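Protein toll (Drosophila melanogaster, PDB 4LXR) binds the cleaved, active form of the cytokine Spätzle through its leucine-rich-repeat ectodomain and signals across the membrane in dorsal-ventral patterning and innate immunity. Local coordinates at residues A[652-657]-A[674-679]; A[670-675]-A[690-695]; A[182-187]-A[206-211]. All blocks are in the same frame, centred on the assembly; numbering follows the deposited sequence.

In the fold
From the N terminus, contact 3 comes first: it joins the loops that follow strands 174-176 and 198-200, closing one turn of the leucine-rich-repeat coil in the long N-terminal block. Hundreds of residues later, in the C-terminal repeat block, contact 1 closes the turn from 652-657 to 674-679. Contact 2, between 670-675 and 690-695, opens before contact 1 has closed, so the two overlap in the chain and share Gly-674 and Asn-675. Together they tie three successive repeats, with Leu-672 packing on Leu-653, Leu-656 and Leu-677. Contact 3 lies on the opposite side of the chain's centre, its nearest atoms about 98 Å from contact 1 and about 92 Å from contact 2.

Contact 1 of 3, residues A[652-657]-A[674-679]; sequences TLLRLP and GNNLTS. With NAG (2-acetamido-2-deoxy-beta-D-glucopyranose), chain G.
Asn-675 hands its OD1 to the backbone of Leu-653, whose N lies 2.9 Å away in a nearly straight bond (171°), the donor tilted 20° from the carbonyl plane. CG sits beside its own backbone N (chi1 -80°), which lets the amide reach across. Its ND2 turns back to Leu-648 O, so the buried amide is fixed at both ends. The return link is poorer: Asn-676 N reaches Leu-653 O at 3.0 Å, a weak bond. This is the asparagine ladder of a leucine-rich-repeat solenoid, here joining LRR 16 to LRR 17 just past their strands. Water carries the polar contacts further out. One molecule accepts from Thr-678 N and lies 2.7 Å from Leu-654 O; a second accepts from Leu-656 N and lies 2.7 Å from Ser-679 O. Apolar packing falls to a single branch of Leu-677, with CD2 3.8 Å from Arg-655 CA and 4.2 Å from both Leu-653 CB and Leu-656 CG. Asn-676 is N-glycosylated, ND2 bonded to C1 of the NAG; Leu-654 CD2 is 3.3 Å from the sugar's acetamido O7, and His-698 NE2 is hydrogen-bonded to the same sugar.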
loop_
_atom_site.group_PDB
_atom_site.type_symbol
_atom_site.label_atom_id
_atom_site.label_comp_id
_atom_site.label_asym_id
_atom_site.label_seq_id
_atom_site.Cartn_x
_atom_site.Cartn_y
_atom_site.Cartn_z
ATOM N N THR A 652 -42.557 48.953 6.489
ATOM C CA THR A 652 -43.734 49.830 6.415
ATOM C C THR A 652 -43.608 50.904 5.332
ATOM O O THR A 652 -43.744 52.101 5.613
ATOM C CB THR A 652 -44.091 50.500 7.766
ATOM O OG1 THR A 652 -42.986 51.284 8.234
ATOM C CG2 THR A 652 -44.471 49.456 8.806
ATOM N N LEU A 653 -43.337 50.466 4.103
ATOM C CA LEU A 653 -43.144 51.377 2.980
ATOM C C LEU A 653 -44.383 52.233 2.742
ATOM O O LEU A 653 -45.496 51.712 2.596
ATOM C CB LEU A 653 -42.812 50.604 1.707
ATOM C CG LEU A 653 -41.451 49.933 1.556
ATOM C CD1 LEU A 653 -41.375 49.177 0.235
ATOM C CD2 LEU A 653 -40.346 50.953 1.642
ATOM N N LEU A 654 -44.184 53.545 2.698
ATOM C CA LEU A 654 -45.291 54.470 2.513
ATOM C C LEU A 654 -45.538 54.744 1.034
ATOM O O LEU A 654 -46.675 54.913 0.611
ATOM C CB LEU A 654 -45.026 55.774 3.260
ATOM C CG LEU A 654 -44.862 55.638 4.777
ATOM C CD1 LEU A 654 -44.537 56.985 5.386
ATOM C CD2 LEU A 654 -46.111 55.021 5.422
ATOM N N ARG A 655 -44.464 54.766 0.255
ATOM C CA ARG A 655 -44.557 55.038 -1.169
ATOM C C ARG A 655 -43.347 54.413 -1.869
ATOM O O ARG A 655 -42.369 54.065 -1.218
ATOM C CB ARG A 655 -44.602 56.550 -1.394
ATOM C CG ARG A 655 -44.944 56.993 -2.807
ATOM C CD ARG A 655 -44.945 58.526 -2.936
ATOM N NE ARG A 655 -45.816 59.176 -1.954
ATOM C CZ ARG A 655 -47.148 59.179 -2.007
ATOM N NH1 ARG A 655 -47.783 58.554 -2.995
ATOM N NH2 ARG A 655 -47.849 59.800 -1.064
ATOM N N LEU A 656 -43.427 54.239 -3.184
ATOM C CA LEU A 656 -42.287 53.793 -3.970
ATOM C C LEU A 656 -41.619 55.006 -4.620
ATOM O O LEU A 656 -42.267 56.031 -4.842
ATOM C CB LEU A 656 -42.736 52.800 -5.039
ATOM C CG LEU A 656 -43.278 51.458 -4.542
ATOM C CD1 LEU A 656 -43.760 50.599 -5.709
ATOM C CD2 LEU A 656 -42.226 50.708 -3.723
ATOM N N PRO A 657 -40.313 54.905 -4.918
ATOM C CA PRO A 657 -39.670 56.011 -5.634
ATOM C C PRO A 657 -40.009 55.904 -7.117
ATOM O O PRO A 657 -40.640 54.918 -7.513
ATOM C CB PRO A 657 -38.178 55.750 -5.402
ATOM C CG PRO A 657 -38.083 54.271 -5.277
ATOM C CD PRO A 657 -39.361 53.828 -4.590
ATOM N N GLY A 674 -46.498 43.027 2.690
ATOM C CA GLY A 674 -46.516 43.422 4.087
ATOM C C GLY A 674 -46.021 44.829 4.348
ATOM O O GLY A 674 -45.346 45.076 5.337
ATOM N N ASN A 675 -46.363 45.755 3.461
ATOM C CA ASN A 675 -45.970 47.144 3.613
ATOM C C ASN A 675 -47.178 48.086 3.734
ATOM O O ASN A 675 -48.313 47.619 3.849
ATOM C CB ASN A 675 -45.035 47.547 2.473
ATOM C CG ASN A 675 -43.608 47.075 2.707
ATOM O OD1 ASN A 675 -42.881 47.683 3.483
ATOM N ND2 ASN A 675 -43.210 45.992 2.050
ATOM N N ASN A 676 -46.932 49.395 3.726
ATOM C CA ASN A 676 -47.991 50.378 3.946
ATOM C C ASN A 676 -48.394 51.146 2.681
ATOM O O ASN A 676 -48.749 52.320 2.762
ATOM C CB ASN A 676 -47.554 51.401 5.011
ATOM C CG ASN A 676 -47.719 50.892 6.439
ATOM O OD1 ASN A 676 -47.424 49.737 6.743
ATOM N ND2 ASN A 676 -48.191 51.765 7.319
ATOM N N LEU A 677 -48.321 50.500 1.520
ATOM C CA LEU A 677 -48.532 51.189 0.249
ATOM C C LEU A 677 -50.001 51.516 0.024
ATOM O O LEU A 677 -50.853 50.627 0.082
ATOM C CB LEU A 677 -48.018 50.343 -0.923
ATOM C CG LEU A 677 -46.499 50.133 -1.031
ATOM C CD1 LEU A 677 -46.118 49.205 -2.175
ATOM C CD2 LEU A 677 -45.800 51.479 -1.165
ATOM N N THR A 678 -50.294 52.785 -0.260
ATOM C CA THR A 678 -51.677 53.204 -0.490
ATOM C C THR A 678 -52.020 53.456 -1.965
ATOM O O THR A 678 -53.188 53.531 -2.328
ATOM C CB THR A 678 -52.052 54.431 0.361
ATOM O OG1 THR A 678 -51.113 55.492 0.137
ATOM C CG2 THR A 678 -52.063 54.065 1.844
ATOM N N SER A 679 -51.008 53.567 -2.815
ATOM C CA SER A 679 -51.242 53.792 -4.237
ATOM C C SER A 679 -50.021 53.413 -5.063
ATOM O O SER A 679 -48.894 53.478 -4.587
ATOM C CB SER A 679 -51.630 55.248 -4.506
ATOM O OG SER A 679 -50.682 56.133 -3.934
HETATM C C1 NAG G . -48.403 51.132 8.596
HETATM C C2 NAG G . -48.284 52.128 9.749
HETATM C C3 NAG G . -48.526 51.420 11.082
HETATM C C4 NAG G . -49.830 50.632 11.058
HETATM C C5 NAG G . -49.883 49.725 9.829
HETATM C C6 NAG G . -51.219 49.043 9.647
HETATM C C7 NAG G . -46.680 53.871 9.066
HETATM C C8 NAG G . -45.262 54.355 9.183
HETATM N N2 NAG G . -46.973 52.757 9.745
HETATM O O3 NAG G . -48.548 52.364 12.148
HETATM O O4 NAG G . -49.891 49.835 12.236
HETATM O O5 NAG G . -49.662 50.499 8.643
HETATM O O6 NAG G . -51.085 47.629 9.672
HETATM O O7 NAG G . -47.517 54.462 8.388
HETATM O O HOH W 1 -48.063 54.518 -1.616
HETATM O O HOH W 2 -46.455 54.213 -3.743
#

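Contact 2 of 3, residues A[670-675]-A[690-695]; sequences LHLAGN and THLDIS
The imidazoles of His-671 and His-691 meet corner to corner, obliquely, CE1 of the first 3.6 Å from CD2 of the second, with planes 40° apart in neither a stack nor a T-shape. His-671 also stacks on His-647 of the preceding strand, so three imidazoles follow one another on neighbouring rungs of the leucine-rich-repeat sheet; on the next strand His-691 touches Ser-718. Strands 669-671 and 691-693 run parallel here. Leu-670 N binds His-691 O, Leu-670 O receives Asp-693 N at 2.9 Å, and Leu-672 N binds Asp-693 O. Past the strands Gly-674 N holds on to Ser-695 O at 3.1 Å. On the core face Leu-670 and Leu-692 lie side by side, CD1 to CD1 3.7 Å; for Leu-692 this follows from CG standing opposite the backbone N (chi1 -178°). Leu-672 CD1 rests on Ile-694 CG2. The amide of Asn-675 gives ND2 to Leu-672 O from well above that carbonyl's plane. On the histidine face, the carboxylate of Asp-693 has Ala-673 CB beside it and closes an Asx turn: OD1 accepts Ser-695 N at 3.0 Å and, through its syn lone pair, Ser-695 OG at 2.6 Å.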
loop_
_atom_site.group_PDB
_atom_site.type_symbol
_atom_site.label_atom_id
_atom_site.label_comp_id
_atom_site.label_asym_id
_atom_site.label_seq_id
_atom_site.Cartn_x
_atom_site.Cartn_y
_atom_site.Cartn_z
ATOM N N LEU A 670 -39.881 42.941 -7.601
ATOM C CA LEU A 670 -40.239 43.702 -6.414
ATOM C C LEU A 670 -41.043 42.825 -5.472
ATOM O O LEU A 670 -42.141 42.387 -5.808
ATOM C CB LEU A 670 -41.063 44.935 -6.776
ATOM C CG LEU A 670 -40.313 46.163 -7.276
ATOM C CD1 LEU A 670 -41.280 47.240 -7.797
ATOM C CD2 LEU A 670 -39.417 46.709 -6.161
ATOM N N HIS A 671 -40.488 42.571 -4.293
ATOM C CA HIS A 671 -41.134 41.742 -3.285
ATOM C C HIS A 671 -41.503 42.643 -2.124
ATOM O O HIS A 671 -40.676 42.917 -1.241
ATOM C CB HIS A 671 -40.194 40.621 -2.836
ATOM C CG HIS A 671 -39.643 39.817 -3.973
ATOM N ND1 HIS A 671 -40.231 38.648 -4.414
ATOM C CD2 HIS A 671 -38.581 40.034 -4.785
ATOM C CE1 HIS A 671 -39.541 38.170 -5.434
ATOM N NE2 HIS A 671 -38.535 38.992 -5.679
ATOM N N LEU A 672 -42.748 43.116 -2.143
ATOM C CA LEU A 672 -43.178 44.164 -1.240
ATOM C C LEU A 672 -44.297 43.724 -0.304
ATOM O O LEU A 672 -44.978 44.563 0.271
ATOM C CB LEU A 672 -43.637 45.377 -2.057
ATOM C CG LEU A 672 -42.644 45.831 -3.131
ATOM C CD1 LEU A 672 -43.267 46.875 -4.046
ATOM C CD2 LEU A 672 -41.361 46.371 -2.469
ATOM N N ALA A 673 -44.498 42.421 -0.148
ATOM C CA ALA A 673 -45.575 41.957 0.721
ATOM C C ALA A 673 -45.414 42.494 2.135
ATOM O O ALA A 673 -44.321 42.448 2.705
ATOM C CB ALA A 673 -45.646 40.429 0.734
ATOM N N GLY A 674 -46.498 43.027 2.690
ATOM C CA GLY A 674 -46.516 43.422 4.087
ATOM C C GLY A 674 -46.021 44.829 4.348
ATOM O O GLY A 674 -45.346 45.076 5.337
ATOM N N ASN A 675 -46.363 45.755 3.461
ATOM C CA ASN A 675 -45.970 47.144 3.613
ATOM C C ASN A 675 -47.178 48.086 3.734
ATOM O O ASN A 675 -48.313 47.619 3.849
ATOM C CB ASN A 675 -45.035 47.547 2.473
ATOM C CG ASN A 675 -43.608 47.075 2.707
ATOM O OD1 ASN A 675 -42.881 47.683 3.483
ATOM N ND2 ASN A 675 -43.210 45.992 2.050
ATOM N N THR A 690 -40.612 42.027 -13.922
ATOM C CA THR A 690 -41.364 40.852 -14.369
ATOM C C THR A 690 -42.155 40.231 -13.224
ATOM O O THR A 690 -42.912 39.282 -13.418
ATOM C CB THR A 690 -40.448 39.755 -14.957
ATOM O OG1 THR A 690 -39.644 39.206 -13.910
ATOM C CG2 THR A 690 -39.537 40.315 -16.058
ATOM N N HIS A 691 -41.982 40.768 -12.026
ATOM C CA HIS A 691 -42.707 40.271 -10.863
ATOM C C HIS A 691 -42.980 41.421 -9.886
ATOM O O HIS A 691 -42.069 42.196 -9.528
ATOM C CB HIS A 691 -41.911 39.135 -10.197
ATOM C CG HIS A 691 -42.549 38.581 -8.961
ATOM N ND1 HIS A 691 -43.588 37.676 -8.999
ATOM C CD2 HIS A 691 -42.290 38.799 -7.650
ATOM C CE1 HIS A 691 -43.942 37.363 -7.766
ATOM N NE2 HIS A 691 -43.169 38.031 -6.928
ATOM N N LEU A 692 -44.236 41.547 -9.475
ATOM C CA LEU A 692 -44.639 42.598 -8.557
ATOM C C LEU A 692 -45.512 41.988 -7.478
ATOM O O LEU A 692 -46.662 41.618 -7.727
ATOM C CB LEU A 692 -45.411 43.695 -9.300
ATOM C CG LEU A 692 -45.896 44.930 -8.541
ATOM C CD1 LEU A 692 -44.721 45.775 -8.037
ATOM C CD2 LEU A 692 -46.841 45.793 -9.423
ATOM N N ASP A 693 -44.969 41.881 -6.275
ATOM C CA ASP A 693 -45.741 41.353 -5.166
ATOM C C ASP A 693 -46.099 42.526 -4.286
ATOM O O ASP A 693 -45.262 43.001 -3.519
ATOM C CB ASP A 693 -44.943 40.294 -4.384
ATOM C CG ASP A 693 -45.716 39.714 -3.193
ATOM O OD1 ASP A 693 -46.795 40.228 -2.812
ATOM O OD2 ASP A 693 -45.231 38.727 -2.614
ATOM N N ILE A 694 -47.343 42.996 -4.410
ATOM C CA ILE A 694 -47.839 44.080 -3.577
ATOM C C ILE A 694 -48.979 43.603 -2.700
ATOM O O ILE A 694 -49.880 44.375 -2.360
ATOM C CB ILE A 694 -48.301 45.306 -4.407
ATOM C CG1 ILE A 694 -49.273 44.881 -5.517
ATOM C CG2 ILE A 694 -47.086 46.072 -4.930
ATOM C CD1 ILE A 694 -49.537 45.937 -6.568
ATOM N N SER A 695 -48.940 42.330 -2.332
ATOM C CA SER A 695 -49.909 41.786 -1.387
ATOM C C SER A 695 -49.705 42.346 0.027
ATOM O O SER A 695 -48.620 42.825 0.375
ATOM C CB SER A 695 -49.848 40.251 -1.368
ATOM O OG SER A 695 -48.556 39.778 -1.016
HETATM O O HOH W 3 -43.095 39.868 -1.415
#

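Contact 3 of 3, residues A[182-187]-A[206-211]; sequences LRQMPR and LHNLTK
The two backbones come closest where Arg-183 CA lies 4.6 Å from Leu-206 CA, neither segment being a strand there, and they separate further along. Both belong to the loops beyond the strands of adjoining leucine-rich repeats, LRR 2 and LRR 3, so the contact is one turn of the solenoid laid against the next. Leu-182 O faces Leu-206 N at too poor an angle to bond; that N-H goes to Asn-228 OD1 instead, just as Leu-182 N is taken by Asn-204 OD1, two successive steps of the asparagine ladder. Leu-206 does most of the filling. Its CD2 sits over the Arg-183–Gln-184 peptide, 3.6 Å from Gln-184 N, and reaches Leu-182 CB at 4.2 Å. Deeper in the core, Met-185 swings CG away from its backbone N (chi1 -165°) and then folds at chi2 and chi3, which brings CE to Leu-209 CD2 at 3.8 Å; Phe-214 and Leu-201 also touch this methionine. Nearer solvent, the amides of Gln-184 and Asn-208 are almost parallel, their planes 17° apart, but NE2 and OD1 are not bonded. Asn-208 is a known glycosylation site, though it carries no sugar here. The poorly ordered Arg-187 directs its guanidinium edge toward Thr-210 OG1, while its salt bridge is to Asp-213, whose OD2 also binds Thr-210 N. A water links the two backbones, donating to Arg-183 O and accepting from Asn-208 N at 2.8 Å.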
loop_
_atom_site.group_PDB
_atom_site.type_symbol
_atom_site.label_atom_id
_atom_site.label_comp_id
_atom_site.label_asym_id
_atom_site.label_seq_id
_atom_site.Cartn_x
_atom_site.Cartn_y
_atom_site.Cartn_z
ATOM N N LEU A 182 26.082 -26.460 19.484
ATOM C CA LEU A 182 27.485 -26.767 19.190
ATOM C C LEU A 182 28.452 -25.701 19.705
ATOM O O LEU A 182 28.265 -24.513 19.455
ATOM C CB LEU A 182 27.692 -27.018 17.689
ATOM C CG LEU A 182 27.029 -28.314 17.217
ATOM C CD1 LEU A 182 26.936 -28.389 15.701
ATOM C CD2 LEU A 182 27.768 -29.535 17.790
ATOM N N ARG A 183 29.486 -26.129 20.423
ATOM C CA ARG A 183 30.492 -25.203 20.957
ATOM C C ARG A 183 31.793 -25.258 20.177
ATOM O O ARG A 183 32.575 -24.296 20.177
ATOM C CB ARG A 183 30.831 -25.547 22.399
ATOM C CG ARG A 183 29.689 -25.470 23.353
ATOM C CD ARG A 183 29.521 -26.785 24.098
ATOM N NE ARG A 183 28.944 -26.533 25.411
ATOM C CZ ARG A 183 27.646 -26.378 25.651
ATOM N NH1 ARG A 183 26.763 -26.474 24.658
ATOM N NH2 ARG A 183 27.234 -26.144 26.894
ATOM N N GLN A 184 32.045 -26.411 19.561
ATOM C CA GLN A 184 33.279 -26.637 18.828
ATOM C C GLN A 184 32.985 -27.325 17.499
ATOM O O GLN A 184 32.076 -28.145 17.409
ATOM C CB GLN A 184 34.260 -27.517 19.651
ATOM C CG GLN A 184 34.530 -27.023 21.076
ATOM C CD GLN A 184 35.308 -25.709 21.105
ATOM O OE1 GLN A 184 35.931 -25.325 20.109
ATOM N NE2 GLN A 184 35.272 -25.011 22.249
ATOM N N MET A 185 33.774 -27.000 16.478
ATOM C CA MET A 185 33.803 -27.802 15.266
ATOM C C MET A 185 34.391 -29.179 15.569
ATOM O O MET A 185 35.464 -29.285 16.157
ATOM C CB MET A 185 34.653 -27.121 14.191
ATOM C CG MET A 185 34.443 -27.699 12.798
ATOM S SD MET A 185 32.840 -27.181 12.154
ATOM C CE MET A 185 33.099 -25.413 12.127
ATOM N N PRO A 186 33.688 -30.244 15.168
ATOM C CA PRO A 186 34.269 -31.593 15.245
ATOM C C PRO A 186 35.561 -31.642 14.436
ATOM O O PRO A 186 35.631 -31.040 13.373
ATOM C CB PRO A 186 33.190 -32.477 14.600
ATOM C CG PRO A 186 31.929 -31.708 14.769
ATOM C CD PRO A 186 32.324 -30.257 14.619
ATOM N N ARG A 187 36.577 -32.333 14.939
ATOM C CA ARG A 187 37.873 -32.343 14.280
ATOM C C ARG A 187 37.993 -33.440 13.235
ATOM O O ARG A 187 37.398 -34.510 13.375
ATOM C CB ARG A 187 38.995 -32.501 15.307
ATOM C CG ARG A 187 39.184 -31.297 16.210
ATOM C CD ARG A 187 39.542 -30.038 15.431
ATOM N NE ARG A 187 40.153 -29.039 16.309
ATOM C CZ ARG A 187 40.436 -27.791 15.952
ATOM N NH1 ARG A 187 40.155 -27.374 14.730
ATOM N NH2 ARG A 187 40.994 -26.953 16.817
ATOM N N LEU A 206 29.245 -21.305 18.721
ATOM C CA LEU A 206 30.620 -21.499 18.261
ATOM C C LEU A 206 31.470 -20.252 18.512
ATOM O O LEU A 206 31.721 -19.457 17.607
ATOM C CB LEU A 206 30.622 -21.858 16.768
ATOM C CG LEU A 206 29.938 -23.178 16.398
ATOM C CD1 LEU A 206 29.625 -23.191 14.901
ATOM C CD2 LEU A 206 30.809 -24.399 16.793
ATOM N N HIS A 207 31.911 -20.108 19.757
ATOM C CA HIS A 207 32.647 -18.941 20.219
ATOM C C HIS A 207 34.163 -19.105 20.130
ATOM O O HIS A 207 34.899 -18.320 20.713
ATOM C CB HIS A 207 32.286 -18.673 21.686
ATOM C CG HIS A 207 30.819 -18.525 21.924
ATOM N ND1 HIS A 207 30.251 -18.635 23.174
ATOM C CD2 HIS A 207 29.803 -18.257 21.067
ATOM C CE1 HIS A 207 28.949 -18.440 23.079
ATOM N NE2 HIS A 207 28.649 -18.215 21.811
ATOM N N ASN A 208 34.640 -20.130 19.433
ATOM C CA ASN A 208 36.079 -20.394 19.407
ATOM C C ASN A 208 36.574 -20.926 18.064
ATOM O O ASN A 208 37.450 -21.770 18.021
ATOM C CB ASN A 208 36.466 -21.364 20.530
ATOM C CG ASN A 208 36.272 -20.762 21.923
ATOM O OD1 ASN A 208 35.367 -21.161 22.665
ATOM N ND2 ASN A 208 37.125 -19.803 22.282
ATOM N N LEU A 209 36.002 -20.438 16.972
ATOM C CA LEU A 209 36.399 -20.886 15.650
ATOM C C LEU A 209 37.805 -20.391 15.346
ATOM O O LEU A 209 38.130 -19.228 15.594
ATOM C CB LEU A 209 35.412 -20.381 14.586
ATOM C CG LEU A 209 34.013 -20.974 14.595
ATOM C CD1 LEU A 209 33.167 -20.259 13.545
ATOM C CD2 LEU A 209 34.028 -22.500 14.349
ATOM N N THR A 210 38.643 -21.305 14.860
ATOM C CA THR A 210 39.989 -20.989 14.408
ATOM C C THR A 210 40.230 -21.668 13.060
ATOM O O THR A 210 39.454 -22.545 12.635
ATOM C CB THR A 210 41.088 -21.450 15.422
ATOM O OG1 THR A 210 40.908 -22.839 15.735
ATOM C CG2 THR A 210 41.014 -20.648 16.709
ATOM N N LYS A 211 41.309 -21.253 12.405
ATOM C CA LYS A 211 41.684 -21.720 11.072
ATOM C C LYS A 211 41.705 -23.245 10.963
ATOM O O LYS A 211 41.160 -23.818 10.021
ATOM C CB LYS A 211 43.039 -21.108 10.703
ATOM C CG LYS A 211 43.804 -21.778 9.594
ATOM C CD LYS A 211 45.129 -21.030 9.367
ATOM C CE LYS A 211 46.090 -21.827 8.486
ATOM N NZ LYS A 211 47.254 -21.019 7.998
HETATM O O HOH W 4 33.762 -22.614 18.502
HETATM O O HOH W 5 32.510 -22.259 22.246
#